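Local structure of putative lipoprotein YerB (Bacillus subtilis, 2PSB) at residues 226-238 with 256-270. The protein is a putative membrane-anchored lipoprotein of unknown biochemical function that interacts with the protein PcrA. Numbering follows the deposited sequence.
Sequences VAMQNIFIVEASH and KGLLFQHGNVIETDW
Strand 230-235 pairs antiparallel with strand 256-261 in the C-terminal DUF3048 region, and strand 264-270, the second arm of a beta hairpin closed by a type I' turn from Q261 to N264, pairs with 256-261 along its other edge, so that 256-261 is the middle strand of three. I231 with F260 and I233 with L258 are hydrogen-bonded pairs; the bond from F260 N to the carbonyl of I231 is almost straight, at 174°. The side chains of these four residues share one face of the sheet. There I233 CD1 approaches the F260 ring obliquely, 3.4 Å from CE1, the long arm of the isoleucine reaching out to it. On the opposite face F232 packs its CB against L259 CD1 and its CZ against W270 CB, while V234 CG2 covers the centre of the F232 ring. G257 suits its place opposite V234 because a beta carbon there would run into I233 O.

W270 reaches across from the far arm. Its CG stands between the backbone N and the carbonyl carbon (chi1 65°), which brings one face of the indole against V234, whose CG1 makes a CH-pi contact 3.6 Å from the centroid of the five-membered ring. Indole NE1 also donates to E235 O at 3.0 Å, in the ring plane but well above the carbonyl plane. A phenylalanine in its place would probably cost E235 O this donor and leave V234 with a poorer surface to rest on. L301 N hydrogen-bonds to E235 OE2, while a water donates to E235 O and OE1 and accepts from K256 N. The backbone bonds thus set the strand register, while the indole, apolar on its face and a donor at its edge, ties strand 264-270 to strand 230-235 across the strand between them.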
ATOM      1  N   VAL A 226      -1.717  12.425  -6.414  1.00 39.23           N
ATOM      2  CA  VAL A 226      -0.571  11.688  -5.892  1.00 39.05           C
ATOM      3  C   VAL A 226       0.303  11.316  -7.086  1.00 38.99           C
ATOM      4  O   VAL A 226      -0.182  11.216  -8.216  1.00 40.00           O
ATOM      5  CB  VAL A 226      -1.015  10.397  -5.133  1.00 39.92           C
ATOM      6  CG1 VAL A 226       0.211   9.692  -4.530  1.00 40.64           C
ATOM      7  CG2 VAL A 226      -1.999  10.754  -4.020  1.00 37.64           C
ATOM      8  N   ALA A 227       1.596  11.138  -6.846  1.00 38.22           N
ATOM      9  CA  ALA A 227       2.507  10.778  -7.922  1.00 37.97           C
ATOM     10  C   ALA A 227       3.495   9.715  -7.464  1.00 36.95           C
ATOM     11  O   ALA A 227       4.022   9.774  -6.356  1.00 37.02           O
ATOM     12  CB  ALA A 227       3.255  12.022  -8.422  1.00 35.16           C
HETATM   13  N   MSE A 228       3.722   8.725  -8.314  1.00 37.45           N
HETATM   14  CA  MSE A 228       4.657   7.666  -7.984  1.00 37.88           C
HETATM   15  C   MSE A 228       5.578   7.426  -9.184  1.00 35.87           C
HETATM   16  O   MSE A 228       5.295   7.890 -10.295  1.00 34.09           O
HETATM   17  CB  MSE A 228       3.908   6.392  -7.568  1.00 40.88           C
HETATM   18  CG  MSE A 228       3.091   5.686  -8.642  1.00 47.35           C
HETATM   19 SE   MSE A 228       1.260   6.280  -8.980  1.00 57.40          SE
HETATM   20  CE  MSE A 228       0.810   7.163  -7.316  1.00 54.03           C
ATOM     21  N   GLN A 229       6.690   6.739  -8.953  1.00 33.71           N
ATOM     22  CA  GLN A 229       7.650   6.486 -10.016  1.00 32.30           C
ATOM     23  C   GLN A 229       7.757   5.032 -10.452  1.00 32.51           C
ATOM     24  O   GLN A 229       8.542   4.717 -11.335  1.00 31.28           O
ATOM     25  CB  GLN A 229       9.030   7.008  -9.602  1.00 33.52           C
ATOM     26  CG  GLN A 229       9.180   8.525  -9.694  1.00 31.80           C
ATOM     27  CD  GLN A 229       8.438   9.277  -8.597  1.00 33.41           C
ATOM     28  OE1 GLN A 229       8.192  10.482  -8.716  1.00 35.79           O
ATOM     29  NE2 GLN A 229       8.080   8.578  -7.528  1.00 32.75           N
ATOM     30  N   ASN A 230       6.973   4.157  -9.825  1.00 31.82           N
ATOM     31  CA  ASN A 230       6.968   2.734 -10.169  1.00 30.80           C
ATOM     32  C   ASN A 230       5.577   2.121 -10.014  1.00 30.31           C
ATOM     33  O   ASN A 230       4.896   2.358  -9.013  1.00 32.37           O
ATOM     34  CB  ASN A 230       7.936   1.920  -9.278  1.00 31.44           C
ATOM     35  CG  ASN A 230       9.307   2.572  -9.125  1.00 30.85           C
ATOM     36  OD1 ASN A 230       9.469   3.528  -8.376  1.00 32.65           O
ATOM     37  ND2 ASN A 230      10.294   2.048  -9.834  1.00 28.49           N
ATOM     38  N   ILE A 231       5.149   1.354 -11.012  1.00 28.31           N
ATOM     39  CA  ILE A 231       3.872   0.666 -10.942  1.00 27.76           C
ATOM     40  C   ILE A 231       4.264  -0.811 -11.050  1.00 30.28           C
ATOM     41  O   ILE A 231       4.821  -1.260 -12.066  1.00 30.55           O
ATOM     42  CB  ILE A 231       2.904   1.000 -12.107  1.00 28.54           C
ATOM     43  CG1 ILE A 231       2.850   2.510 -12.388  1.00 28.80           C
ATOM     44  CG2 ILE A 231       1.518   0.468 -11.752  1.00 26.33           C
ATOM     45  CD1 ILE A 231       2.393   3.382 -11.232  1.00 27.69           C
ATOM     46  N   PHE A 232       3.964  -1.557  -9.997  1.00 28.30           N
ATOM     47  CA  PHE A 232       4.306  -2.957  -9.916  1.00 28.91           C
ATOM     48  C   PHE A 232       3.046  -3.810  -9.801  1.00 31.31           C
ATOM     49  O   PHE A 232       2.433  -3.885  -8.728  1.00 33.51           O
ATOM     50  CB  PHE A 232       5.214  -3.154  -8.702  1.00 27.46           C
ATOM     51  CG  PHE A 232       5.780  -4.536  -8.575  1.00 27.42           C
ATOM     52  CD1 PHE A 232       5.815  -5.405  -9.666  1.00 24.72           C
ATOM     53  CD2 PHE A 232       6.330  -4.957  -7.366  1.00 27.60           C
ATOM     54  CE1 PHE A 232       6.384  -6.664  -9.548  1.00 25.57           C
ATOM     55  CE2 PHE A 232       6.903  -6.218  -7.242  1.00 28.46           C
ATOM     56  CZ  PHE A 232       6.931  -7.072  -8.341  1.00 26.72           C
ATOM     57  N   ILE A 233       2.665  -4.444 -10.907  1.00 31.75           N
ATOM     58  CA  ILE A 233       1.472  -5.280 -10.937  1.00 31.80           C
ATOM     59  C   ILE A 233       1.893  -6.701 -10.630  1.00 31.91           C
ATOM     60  O   ILE A 233       2.690  -7.285 -11.353  1.00 30.93           O
ATOM     61  CB  ILE A 233       0.771  -5.189 -12.329  1.00 33.83           C
ATOM     62  CG1 ILE A 233       0.418  -3.725 -12.609  1.00 33.41           C
ATOM     63  CG2 ILE A 233      -0.492  -6.071 -12.367  1.00 31.14           C
ATOM     64  CD1 ILE A 233      -0.112  -3.452 -13.995  1.00 38.60           C
ATOM     65  N   VAL A 234       1.362  -7.242  -9.536  1.00 32.33           N
ATOM     66  CA  VAL A 234       1.700  -8.588  -9.094  1.00 32.74           C
ATOM     67  C   VAL A 234       0.542  -9.585  -9.190  1.00 34.81           C
ATOM     68  O   VAL A 234      -0.566  -9.302  -8.741  1.00 33.77           O
ATOM     69  CB  VAL A 234       2.239  -8.527  -7.640  1.00 33.09           C
ATOM     70  CG1 VAL A 234       2.358  -9.912  -7.041  1.00 33.47           C
ATOM     71  CG2 VAL A 234       3.605  -7.844  -7.636  1.00 33.77           C
ATOM     72  N   GLU A 235       0.809 -10.748  -9.786  1.00 36.33           N
ATOM     73  CA  GLU A 235      -0.206 -11.791  -9.935  1.00 35.83           C
ATOM     74  C   GLU A 235      -0.050 -12.827  -8.844  1.00 36.66           C
ATOM     75  O   GLU A 235       0.924 -13.570  -8.816  1.00 37.38           O
ATOM     76  CB  GLU A 235      -0.092 -12.487 -11.292  1.00 36.05           C
ATOM     77  CG  GLU A 235      -1.217 -13.496 -11.543  1.00 36.43           C
ATOM     78  CD  GLU A 235      -1.192 -14.086 -12.945  1.00 38.48           C
ATOM     79  OE1 GLU A 235      -0.290 -14.902 -13.246  1.00 38.75           O
ATOM     80  OE2 GLU A 235      -2.074 -13.727 -13.756  1.00 33.97           O
ATOM     81  N   ALA A 236      -1.031 -12.888  -7.956  1.00 38.41           N
ATOM     82  CA  ALA A 236      -0.994 -13.816  -6.836  1.00 38.86           C
ATOM     83  C   ALA A 236      -2.286 -14.617  -6.744  1.00 39.68           C
ATOM     84  O   ALA A 236      -3.368 -14.092  -7.004  1.00 39.07           O
ATOM     85  CB  ALA A 236      -0.765 -13.040  -5.545  1.00 35.76           C
ATOM     86  N   SER A 237      -2.164 -15.885  -6.356  1.00 40.19           N
ATOM     87  CA  SER A 237      -3.321 -16.759  -6.235  1.00 42.25           C
ATOM     88  C   SER A 237      -4.257 -16.342  -5.118  1.00 43.88           C
ATOM     89  O   SER A 237      -3.857 -16.248  -3.956  1.00 45.58           O
ATOM     90  CB  SER A 237      -2.887 -18.199  -5.984  1.00 40.89           C
ATOM     91  OG  SER A 237      -2.011 -18.647  -6.995  1.00 44.44           O
ATOM     92  N   HIS A 238      -5.505 -16.085  -5.489  1.00 43.76           N
ATOM     93  CA  HIS A 238      -6.537 -15.719  -4.538  1.00 45.26           C
ATOM     94  C   HIS A 238      -7.302 -17.018  -4.310  1.00 48.23           C
ATOM     95  O   HIS A 238      -7.678 -17.694  -5.270  1.00 47.11           O
ATOM     96  CB  HIS A 238      -7.455 -14.648  -5.135  1.00 42.70           C
ATOM     97  CG  HIS A 238      -6.813 -13.301  -5.254  1.00 43.56           C
ATOM     98  ND1 HIS A 238      -5.557 -13.116  -5.795  1.00 40.49           N
ATOM     99  CD2 HIS A 238      -7.249 -12.069  -4.894  1.00 42.85           C
ATOM    100  CE1 HIS A 238      -5.247 -11.835  -5.759  1.00 41.54           C
ATOM    101  NE2 HIS A 238      -6.256 -11.175  -5.216  1.00 42.58           N
ATOM    102  N   LYS A 256       4.128 -14.301 -11.663  1.00 41.06           N
ATOM    103  CA  LYS A 256       4.451 -13.304 -12.675  1.00 40.29           C
ATOM    104  C   LYS A 256       3.915 -11.908 -12.391  1.00 39.20           C
ATOM    105  O   LYS A 256       3.058 -11.718 -11.526  1.00 38.44           O
ATOM    106  CB  LYS A 256       3.947 -13.782 -14.035  1.00 43.03           C
ATOM    107  CG  LYS A 256       2.514 -14.274 -14.019  1.00 44.52           C
ATOM    108  CD  LYS A 256       2.155 -14.956 -15.337  1.00 48.45           C
ATOM    109  CE  LYS A 256       2.961 -16.231 -15.561  1.00 47.75           C
ATOM    110  NZ  LYS A 256       4.441 -16.010 -15.566  1.00 48.40           N
ATOM    111  N   GLY A 257       4.424 -10.932 -13.137  1.00 37.35           N
ATOM    112  CA  GLY A 257       3.987  -9.566 -12.949  1.00 37.90           C
ATOM    113  C   GLY A 257       4.519  -8.618 -13.998  1.00 36.90           C
ATOM    114  O   GLY A 257       5.284  -9.012 -14.869  1.00 37.55           O
ATOM    115  N   LEU A 258       4.101  -7.361 -13.897  1.00 36.53           N
ATOM    116  CA  LEU A 258       4.492  -6.300 -14.812  1.00 34.26           C
ATOM    117  C   LEU A 258       5.077  -5.135 -14.036  1.00 33.34           C
ATOM    118  O   LEU A 258       4.585  -4.775 -12.975  1.00 34.20           O
ATOM    119  CB  LEU A 258       3.271  -5.810 -15.593  1.00 34.01           C
ATOM    120  CG  LEU A 258       2.741  -6.614 -16.783  1.00 35.23           C
ATOM    121  CD1 LEU A 258       3.193  -8.070 -16.746  1.00 35.55           C
ATOM    122  CD2 LEU A 258       1.247  -6.507 -16.771  1.00 32.51           C
ATOM    123  N   LEU A 259       6.113  -4.525 -14.587  1.00 33.43           N
ATOM    124  CA  LEU A 259       6.756  -3.397 -13.937  1.00 31.63           C
ATOM    125  C   LEU A 259       6.806  -2.206 -14.884  1.00 32.66           C
ATOM    126  O   LEU A 259       7.383  -2.292 -15.968  1.00 33.50           O
ATOM    127  CB  LEU A 259       8.168  -3.793 -13.507  1.00 28.01           C
ATOM    128  CG  LEU A 259       8.965  -2.752 -12.721  1.00 28.53           C
ATOM    129  CD1 LEU A 259       8.244  -2.394 -11.391  1.00 24.89           C
ATOM    130  CD2 LEU A 259      10.348  -3.316 -12.447  1.00 26.12           C
ATOM    131  N   PHE A 260       6.187  -1.101 -14.468  1.00 33.55           N
ATOM    132  CA  PHE A 260       6.146   0.122 -15.264  1.00 32.33           C
ATOM    133  C   PHE A 260       6.912   1.248 -14.601  1.00 33.55           C
ATOM    134  O   PHE A 260       6.571   1.684 -13.493  1.00 31.33           O
ATOM    135  CB  PHE A 260       4.712   0.608 -15.473  1.00 32.40           C
ATOM    136  CG  PHE A 260       3.812  -0.393 -16.118  1.00 33.45           C
ATOM    137  CD1 PHE A 260       3.327  -1.475 -15.399  1.00 33.93           C
ATOM    138  CD2 PHE A 260       3.440  -0.248 -17.459  1.00 34.46           C
ATOM    139  CE1 PHE A 260       2.481  -2.406 -15.998  1.00 33.94           C
ATOM    140  CE2 PHE A 260       2.596  -1.172 -18.065  1.00 33.40           C
ATOM    141  CZ  PHE A 260       2.115  -2.253 -17.335  1.00 33.85           C
ATOM    142  N   GLN A 261       7.933   1.731 -15.296  1.00 34.73           N
ATOM    143  CA  GLN A 261       8.755   2.827 -14.813  1.00 37.98           C
ATOM    144  C   GLN A 261       9.288   3.582 -16.033  1.00 39.99           C
ATOM    145  O   GLN A 261       9.612   2.971 -17.049  1.00 42.20           O
ATOM    146  CB  GLN A 261       9.902   2.280 -13.949  1.00 36.97           C
ATOM    147  CG  GLN A 261      10.336   0.884 -14.332  1.00 37.16           C
ATOM    148  CD  GLN A 261      11.519   0.369 -13.523  1.00 37.21           C
ATOM    149  OE1 GLN A 261      11.496   0.340 -12.289  1.00 36.16           O
ATOM    150  NE2 GLN A 261      12.556  -0.057 -14.223  1.00 38.58           N
ATOM    151  N   HIS A 262       9.350   4.905 -15.948  1.00 40.94           N
ATOM    152  CA  HIS A 262       9.841   5.717 -17.060  1.00 42.44           C
ATOM    153  C   HIS A 262       9.069   5.474 -18.355  1.00 43.33           C
ATOM    154  O   HIS A 262       9.657   5.408 -19.431  1.00 44.37           O
ATOM    155  CB  HIS A 262      11.325   5.432 -17.302  1.00 42.96           C
ATOM    156  CG  HIS A 262      12.219   5.951 -16.222  1.00 45.47           C
ATOM    157  ND1 HIS A 262      13.458   5.411 -15.961  1.00 45.68           N
ATOM    158  CD2 HIS A 262      12.058   6.966 -15.339  1.00 46.17           C
ATOM    159  CE1 HIS A 262      14.023   6.069 -14.963  1.00 46.84           C
ATOM    160  NE2 HIS A 262      13.192   7.018 -14.567  1.00 47.27           N
ATOM    161  N   GLY A 263       7.756   5.336 -18.258  1.00 43.45           N
ATOM    162  CA  GLY A 263       6.971   5.102 -19.454  1.00 43.85           C
ATOM    163  C   GLY A 263       7.221   3.715 -20.007  1.00 44.07           C
ATOM    164  O   GLY A 263       6.510   3.259 -20.904  1.00 43.32           O
ATOM    165  N   ASN A 264       8.233   3.044 -19.466  1.00 42.28           N
ATOM    166  CA  ASN A 264       8.573   1.695 -19.901  1.00 42.98           C
ATOM    167  C   ASN A 264       7.703   0.647 -19.233  1.00 42.43           C
ATOM    168  O   ASN A 264       7.077   0.901 -18.212  1.00 41.77           O
ATOM    169  CB  ASN A 264      10.041   1.370 -19.592  1.00 43.38           C
ATOM    170  CG  ASN A 264      11.001   2.020 -20.561  1.00 45.28           C
ATOM    171  OD1 ASN A 264      10.985   3.235 -20.749  1.00 45.62           O
ATOM    172  ND2 ASN A 264      11.850   1.211 -21.182  1.00 46.76           N
ATOM    173  N   VAL A 265       7.678  -0.535 -19.833  1.00 42.88           N
ATOM    174  CA  VAL A 265       6.933  -1.670 -19.320  1.00 43.35           C
ATOM    175  C   VAL A 265       7.926  -2.826 -19.351  1.00 44.48           C
ATOM    176  O   VAL A 265       8.777  -2.897 -20.239  1.00 46.19           O
ATOM    177  CB  VAL A 265       5.708  -2.004 -20.207  1.00 42.80           C
ATOM    178  CG1 VAL A 265       6.137  -2.213 -21.635  1.00 43.05           C
ATOM    179  CG2 VAL A 265       5.008  -3.250 -19.684  1.00 42.53           C
ATOM    180  N   ILE A 266       7.837  -3.715 -18.368  1.00 44.34           N
ATOM    181  CA  ILE A 266       8.745  -4.849 -18.286  1.00 41.12           C
ATOM    182  C   ILE A 266       7.971  -6.058 -17.822  1.00 40.81           C
ATOM    183  O   ILE A 266       7.307  -6.012 -16.786  1.00 42.26           O
ATOM    184  CB  ILE A 266       9.872  -4.601 -17.262  1.00 39.01           C
ATOM    185  CG1 ILE A 266      10.648  -3.339 -17.627  1.00 39.57           C
ATOM    186  CG2 ILE A 266      10.799  -5.803 -17.207  1.00 36.64           C
ATOM    187  CD1 ILE A 266      11.671  -2.931 -16.586  1.00 36.08           C
ATOM    188  N   GLU A 267       8.037  -7.136 -18.592  1.00 40.25           N
ATOM    189  CA  GLU A 267       7.348  -8.353 -18.194  1.00 41.72           C
ATOM    190  C   GLU A 267       8.239  -8.995 -17.152  1.00 39.96           C
ATOM    191  O   GLU A 267       9.451  -9.071 -17.329  1.00 39.88           O
ATOM    192  CB  GLU A 267       7.159  -9.294 -19.383  1.00 43.12           C
ATOM    193  CG  GLU A 267       5.762  -9.264 -19.975  1.00 46.57           C
ATOM    194  CD  GLU A 267       5.516 -10.420 -20.933  1.00 50.38           C
ATOM    195  OE1 GLU A 267       5.989 -10.352 -22.092  1.00 49.33           O
ATOM    196  OE2 GLU A 267       4.862 -11.401 -20.513  1.00 50.29           O
ATOM    197  N   THR A 268       7.658  -9.456 -16.057  1.00 39.01           N
ATOM    198  CA  THR A 268       8.496 -10.045 -15.030  1.00 38.59           C
ATOM    199  C   THR A 268       7.807 -11.094 -14.189  1.00 37.34           C
ATOM    200  O   THR A 268       6.641 -11.422 -14.396  1.00 36.68           O
ATOM    201  CB  THR A 268       9.040  -8.951 -14.084  1.00 38.42           C
ATOM    202  OG1 THR A 268      10.029  -9.519 -13.218  1.00 45.72           O
ATOM    203  CG2 THR A 268       7.923  -8.374 -13.236  1.00 34.41           C
ATOM    204  N   ASP A 269       8.575 -11.634 -13.253  1.00 39.08           N
ATOM    205  CA  ASP A 269       8.093 -12.612 -12.298  1.00 40.18           C
ATOM    206  C   ASP A 269       8.302 -11.914 -10.970  1.00 39.67           C
ATOM    207  O   ASP A 269       8.653 -10.734 -10.929  1.00 38.82           O
ATOM    208  CB  ASP A 269       8.934 -13.891 -12.345  1.00 42.38           C
ATOM    209  CG  ASP A 269       8.704 -14.694 -13.612  1.00 44.11           C
ATOM    210  OD1 ASP A 269       7.576 -15.197 -13.797  1.00 45.90           O
ATOM    211  OD2 ASP A 269       9.647 -14.811 -14.418  1.00 43.63           O
ATOM    212  N   TRP A 270       8.073 -12.641  -9.888  1.00 40.22           N
ATOM    213  CA  TRP A 270       8.263 -12.100  -8.552  1.00 39.60           C
ATOM    214  C   TRP A 270       8.391 -13.241  -7.555  1.00 40.16           C
ATOM    215  O   TRP A 270       7.709 -14.262  -7.662  1.00 41.66           O
ATOM    216  CB  TRP A 270       7.099 -11.186  -8.146  1.00 36.85           C
ATOM    217  CG  TRP A 270       5.779 -11.884  -8.007  1.00 35.50           C
ATOM    218  CD1 TRP A 270       4.812 -12.013  -8.964  1.00 34.41           C
ATOM    219  CD2 TRP A 270       5.298 -12.589  -6.855  1.00 34.47           C
ATOM    220  NE1 TRP A 270       3.766 -12.758  -8.483  1.00 34.41           N
ATOM    221  CE2 TRP A 270       4.038 -13.127  -7.192  1.00 34.04           C
ATOM    222  CE3 TRP A 270       5.812 -12.824  -5.573  1.00 33.25           C
ATOM    223  CZ2 TRP A 270       3.281 -13.887  -6.291  1.00 34.47           C
ATOM    224  CZ3 TRP A 270       5.055 -13.580  -4.676  1.00 30.35           C
ATOM    225  CH2 TRP A 270       3.809 -14.103  -5.042  1.00 32.01           C
TER
HETATM  226  O   HOH W   1       9.336   6.220 -13.329  1.00 40.00           O
HETATM  227  O   HOH W   2       1.288 -15.621 -10.670  1.00 57.63           O